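PDB 2WAC: staphylococcal nuclease domain-containing protein 1 from Drosophila melanogaster, which cleaves both DNA and RNA as an endonuclease, takes part in RNA silencing with the RISC complex, and binds symmetrically dimethylated arginine peptides through its Tudor domain. Local coordinates for residues 201-206 with 212-217; 16-21 with 161-166. All coordinates share one frame; numbering follows the deposited sequence.

In the fold
Both contacts belong to the staphylococcal nuclease-like part of this Tudor-SN fragment, which is completed by chain from either side of the Tudor insert. Contact 2 is central, about 8 Å from the centre of the chain, and joins strands 17-22 and 159-164 across the barrel interior. Contact 1 is peripheral, about 27 Å from that centre, where the C-terminal tail folds back on helix 193-208. Their centres are 24 Å apart and their nearest atoms about 11 Å, so they do not touch. Neither is built from residues 62-90, the region involved in dimethylarginine binding; segment 16-21 reaches it through a hydrogen bond from Q21 NE2 to D87 O.

Contact 1: 201-206 with 212-217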
# COMPACT_ATOMS: atom_id res chain seq x y z
N ALA A 201 -14.70 -12.62 17.48
CA ALA A 201 -14.25 -13.41 18.63
C ALA A 201 -12.88 -12.96 19.15
O ALA A 201 -12.66 -12.93 20.36
CB ALA A 201 -14.23 -14.89 18.27
N ALA A 202 -11.98 -12.62 18.23
CA ALA A 202 -10.67 -12.08 18.58
C ALA A 202 -10.79 -10.75 19.33
O ALA A 202 -10.11 -10.55 20.34
CB ALA A 202 -9.81 -11.91 17.33
N GLN A 203 -11.67 -9.87 18.85
CA GLN A 203 -11.96 -8.60 19.53
C GLN A 203 -12.47 -8.84 20.94
O GLN A 203 -12.06 -8.16 21.89
CB GLN A 203 -12.96 -7.76 18.73
CG GLN A 203 -13.39 -6.48 19.45
CD GLN A 203 -14.37 -5.65 18.65
OE1 GLN A 203 -13.99 -4.92 17.74
NE2 GLN A 203 -15.65 -5.74 19.01
N GLU A 204 -13.38 -9.81 21.07
CA GLU A 204 -13.95 -10.20 22.35
C GLU A 204 -12.92 -10.73 23.34
O GLU A 204 -13.00 -10.43 24.53
CB GLU A 204 -15.06 -11.24 22.15
CG GLU A 204 -16.46 -10.67 22.20
CD GLU A 204 -16.80 -10.07 23.55
OE1 GLU A 204 -16.58 -10.75 24.58
OE2 GLU A 204 -17.29 -8.93 23.59
N ALA A 205 -11.97 -11.51 22.84
CA ALA A 205 -10.89 -12.05 23.66
C ALA A 205 -10.00 -10.94 24.20
O ALA A 205 -9.62 -10.95 25.37
CB ALA A 205 -10.06 -13.05 22.85
N ALA A 206 -9.68 -9.98 23.34
CA ALA A 206 -8.89 -8.80 23.71
C ALA A 206 -9.63 -7.95 24.74
O ALA A 206 -9.00 -7.37 25.64
CB ALA A 206 -8.55 -7.97 22.48
N ALA A 212 -4.74 -3.26 25.63
CA ALA A 212 -4.56 -1.99 24.92
C ALA A 212 -5.76 -1.05 24.98
O ALA A 212 -6.01 -0.44 26.03
CB ALA A 212 -4.11 -2.24 23.47
N ILE A 213 -6.51 -0.94 23.88
CA ILE A 213 -7.67 -0.03 23.82
C ILE A 213 -8.80 -0.47 24.76
O ILE A 213 -9.67 0.34 25.11
CB ILE A 213 -8.22 0.18 22.37
CG1 ILE A 213 -8.96 -1.07 21.86
CG2 ILE A 213 -7.09 0.63 21.42
CD1 ILE A 213 -9.64 -0.90 20.50
N TRP A 214 -8.78 -1.73 25.18
CA TRP A 214 -9.79 -2.28 26.08
C TRP A 214 -9.34 -2.26 27.55
O TRP A 214 -9.93 -2.93 28.39
CB TRP A 214 -10.16 -3.71 25.68
CG TRP A 214 -10.53 -3.86 24.23
CD1 TRP A 214 -9.77 -4.42 23.25
CD2 TRP A 214 -11.75 -3.46 23.61
NE1 TRP A 214 -10.44 -4.39 22.05
CE2 TRP A 214 -11.66 -3.80 22.24
CE3 TRP A 214 -12.92 -2.83 24.07
CZ2 TRP A 214 -12.69 -3.54 21.32
CZ3 TRP A 214 -13.95 -2.58 23.16
CH2 TRP A 214 -13.82 -2.93 21.80
N LYS A 215 -8.30 -1.47 27.85
CA LYS A 215 -7.73 -1.43 29.21
C LYS A 215 -8.75 -1.08 30.30
O LYS A 215 -8.77 -1.73 31.35
CB LYS A 215 -6.53 -0.47 29.27
CG LYS A 215 -5.72 -0.59 30.56
CD LYS A 215 -4.53 0.36 30.57
CE LYS A 215 -3.83 0.32 31.92
NZ LYS A 215 -2.64 1.22 31.97
N TYR A 216 -9.60 -0.09 30.04
CA TYR A 216 -10.54 0.41 31.05
C TYR A 216 -12.01 0.04 30.83
O TYR A 216 -12.90 0.70 31.37
CB TYR A 216 -10.41 1.92 31.23
CG TYR A 216 -9.05 2.41 31.70
CD1 TYR A 216 -8.33 1.72 32.68
CD2 TYR A 216 -8.50 3.58 31.18
CE1 TYR A 216 -7.08 2.18 33.11
CE2 TYR A 216 -7.26 4.05 31.61
CZ TYR A 216 -6.56 3.34 32.57
OH TYR A 216 -5.34 3.81 32.99
N GLY A 217 -12.26 -1.00 30.03
CA GLY A 217 -13.61 -1.53 29.81
C GLY A 217 -14.73 -0.50 29.79
O GLY A 217 -15.63 -0.53 30.63
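The indole of W214 has backbone from helix 193-208 over one face and its own chain neighbour over the other. Q203 O stands 4.0 Å above the ring plane, displaced toward the rim, while CG1 of I213 lies 3.6 Å above the opposite face, again off-centre. Two helix side chains approach the ring obliquely. The tighter is Q203, with CG 3.6 Å from W214 CZ2 on the benzene half; A206 meets the pyrrole half, its CB 3.8 Å from W214 CD1. Q203 and A206, three positions apart along the helix, thus divide the indole between them.

Q203 crosses W214 at about a right angle. With CG anti to the backbone N (chi1 175°) and the chain extended beyond it, the methylenes run by the benzene half and leave the amide beside it, with Q203 CD 3.8 Å from W214 CZ2. The amide plane is turned 53° from the indole, so the two flat groups do not stack. The far end is tied down separately, since Q203 OE1 accepts a hydrogen bond from A184 N. Between the two segments the contact is van der Waals packing alone, burying 159 Å² in all.

W214 also opens a type I beta turn ending at G217, closed by a weak G217 N to W214 O bond. The tail returns from the end of helix 193-208 and lays its tryptophan against that helix; strand 183-184 adds L183, which touches Q203, I213 and W214, and helix 172-178 adds V177, which touches A202 and Q203.

Contact 2: 16-21 with 161-166; sequences LTFFAQ and ATLRDP
F18 and L163 enter from opposite directions and meet ring to methyl, the densest part of the contact. L163 CD1 sits over one face of the phenyl ring in a CH-pi contact, 3.9 Å from the centroid and 18° off the ring normal. Its sister methyl is just as near the outer end of the ring, with L163 CD2 3.7 Å from F18 CZ. CG and CD2 of the leucine bear on CZ and CE2, while CD1 covers the face and also reaches CE1. F18 CG lies between the backbone N and the carbonyl carbon (chi1 61°), which sends the ring toward the other strand.

The two strands are not paired; strand 113-118 runs between them, antiparallel to 17-22 and parallel to 159-164. Strands 5-12, 17-22, 113-118, 159-164 and 145-152 follow the 1-2-3-5-4 order of the OB-fold barrel of staphylococcal nuclease, and F18 and L163 bridge its interior. V9 and L148 touch both side chains, while F137 of helix 127-141 packs on L163.

Away from the leucine the fit is looser, though still buried. A161 offers its methyl obliquely, with CB 4.2 Å from F18 CZ; A20 also points toward the other strand, but its CB stays 5.9 Å from L163 CD2. Partly exposed surroundings begin only further along segment 161-166: R164 forms a cation-pi interaction with Y4 and donates from NH2 to Q147 OE1, and D165 OD1 accepts from the backbone N of T167 and T168.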
# COMPACT_ATOMS: atom_id res chain seq x y z
N LEU A 16 -4.79 2.22 7.03
CA LEU A 16 -4.48 0.79 6.94
C LEU A 16 -4.78 0.15 5.59
O LEU A 16 -5.09 -1.04 5.50
CB LEU A 16 -5.10 -0.01 8.10
CG LEU A 16 -4.43 0.13 9.48
CD1 LEU A 16 -5.25 -0.58 10.53
CD2 LEU A 16 -3.01 -0.40 9.48
N THR A 17 -4.70 0.95 4.53
CA THR A 17 -4.53 0.39 3.20
C THR A 17 -3.03 0.19 3.02
O THR A 17 -2.22 0.79 3.74
CB THR A 17 -5.13 1.27 2.06
OG1 THR A 17 -4.38 2.47 1.91
CG2 THR A 17 -6.60 1.60 2.34
N PHE A 18 -2.64 -0.67 2.08
CA PHE A 18 -1.23 -0.95 1.84
C PHE A 18 -0.99 -1.25 0.38
O PHE A 18 -1.89 -1.71 -0.33
CB PHE A 18 -0.73 -2.10 2.74
CG PHE A 18 -1.44 -3.41 2.49
CD1 PHE A 18 -2.61 -3.72 3.19
CD2 PHE A 18 -0.94 -4.33 1.58
CE1 PHE A 18 -3.27 -4.93 2.96
CE2 PHE A 18 -1.59 -5.53 1.34
CZ PHE A 18 -2.76 -5.84 2.04
N PHE A 19 0.23 -0.99 -0.08
CA PHE A 19 0.66 -1.37 -1.41
C PHE A 19 1.58 -2.58 -1.33
O PHE A 19 2.46 -2.65 -0.47
CB PHE A 19 1.39 -0.21 -2.10
CG PHE A 19 0.48 0.91 -2.53
CD1 PHE A 19 -0.01 1.82 -1.61
CD2 PHE A 19 0.15 1.07 -3.87
CE1 PHE A 19 -0.84 2.86 -2.00
CE2 PHE A 19 -0.68 2.10 -4.28
CZ PHE A 19 -1.18 3.00 -3.34
N ALA A 20 1.37 -3.53 -2.24
CA ALA A 20 2.18 -4.74 -2.28
C ALA A 20 2.72 -5.00 -3.69
O ALA A 20 2.03 -4.77 -4.68
CB ALA A 20 1.37 -5.94 -1.79
N GLN A 21 3.97 -5.46 -3.75
CA GLN A 21 4.58 -5.93 -4.99
C GLN A 21 4.53 -7.46 -5.03
O GLN A 21 4.70 -8.11 -4.00
CB GLN A 21 6.04 -5.49 -5.08
CG GLN A 21 6.26 -4.00 -5.29
CD GLN A 21 7.72 -3.59 -5.09
OE1 GLN A 21 8.53 -4.36 -4.56
NE2 GLN A 21 8.06 -2.38 -5.50
N ALA A 161 -8.08 -7.53 1.43
CA ALA A 161 -7.08 -8.59 1.45
C ALA A 161 -6.59 -8.92 2.86
O ALA A 161 -6.43 -8.03 3.69
CB ALA A 161 -5.90 -8.23 0.55
N THR A 162 -6.36 -10.21 3.12
CA THR A 162 -5.66 -10.62 4.33
C THR A 162 -4.18 -10.81 4.02
O THR A 162 -3.79 -11.07 2.87
CB THR A 162 -6.23 -11.93 4.94
OG1 THR A 162 -6.27 -12.96 3.95
CG2 THR A 162 -7.62 -11.69 5.52
N LEU A 163 -3.35 -10.67 5.05
CA LEU A 163 -1.92 -10.92 4.96
C LEU A 163 -1.51 -11.95 6.00
O LEU A 163 -1.94 -11.89 7.15
CB LEU A 163 -1.11 -9.63 5.15
CG LEU A 163 -1.27 -8.50 4.12
CD1 LEU A 163 -0.42 -7.31 4.52
CD2 LEU A 163 -0.92 -8.97 2.71
N ARG A 164 -0.67 -12.90 5.58
CA ARG A 164 -0.31 -14.05 6.40
C ARG A 164 1.20 -14.22 6.43
O ARG A 164 1.88 -14.02 5.42
CB ARG A 164 -0.97 -15.30 5.81
CG ARG A 164 -0.95 -16.51 6.71
CD ARG A 164 -1.82 -17.64 6.15
NE ARG A 164 -1.10 -18.49 5.20
CZ ARG A 164 -1.50 -19.72 4.85
NH1 ARG A 164 -2.60 -20.24 5.37
NH2 ARG A 164 -0.78 -20.42 3.98
N ASP A 165 1.74 -14.60 7.60
CA ASP A 165 3.15 -14.98 7.69
C ASP A 165 3.34 -16.35 7.04
O ASP A 165 2.61 -17.28 7.34
CB ASP A 165 3.62 -15.01 9.15
CG ASP A 165 5.12 -15.25 9.27
OD1 ASP A 165 5.54 -16.43 9.22
OD2 ASP A 165 5.87 -14.27 9.42
N PRO A 166 4.34 -16.46 6.14
CA PRO A 166 4.55 -17.71 5.40
C PRO A 166 4.96 -18.89 6.29
O PRO A 166 4.73 -20.04 5.92
CB PRO A 166 5.70 -17.38 4.44
CG PRO A 166 5.79 -15.89 4.42
CD PRO A 166 5.32 -15.43 5.76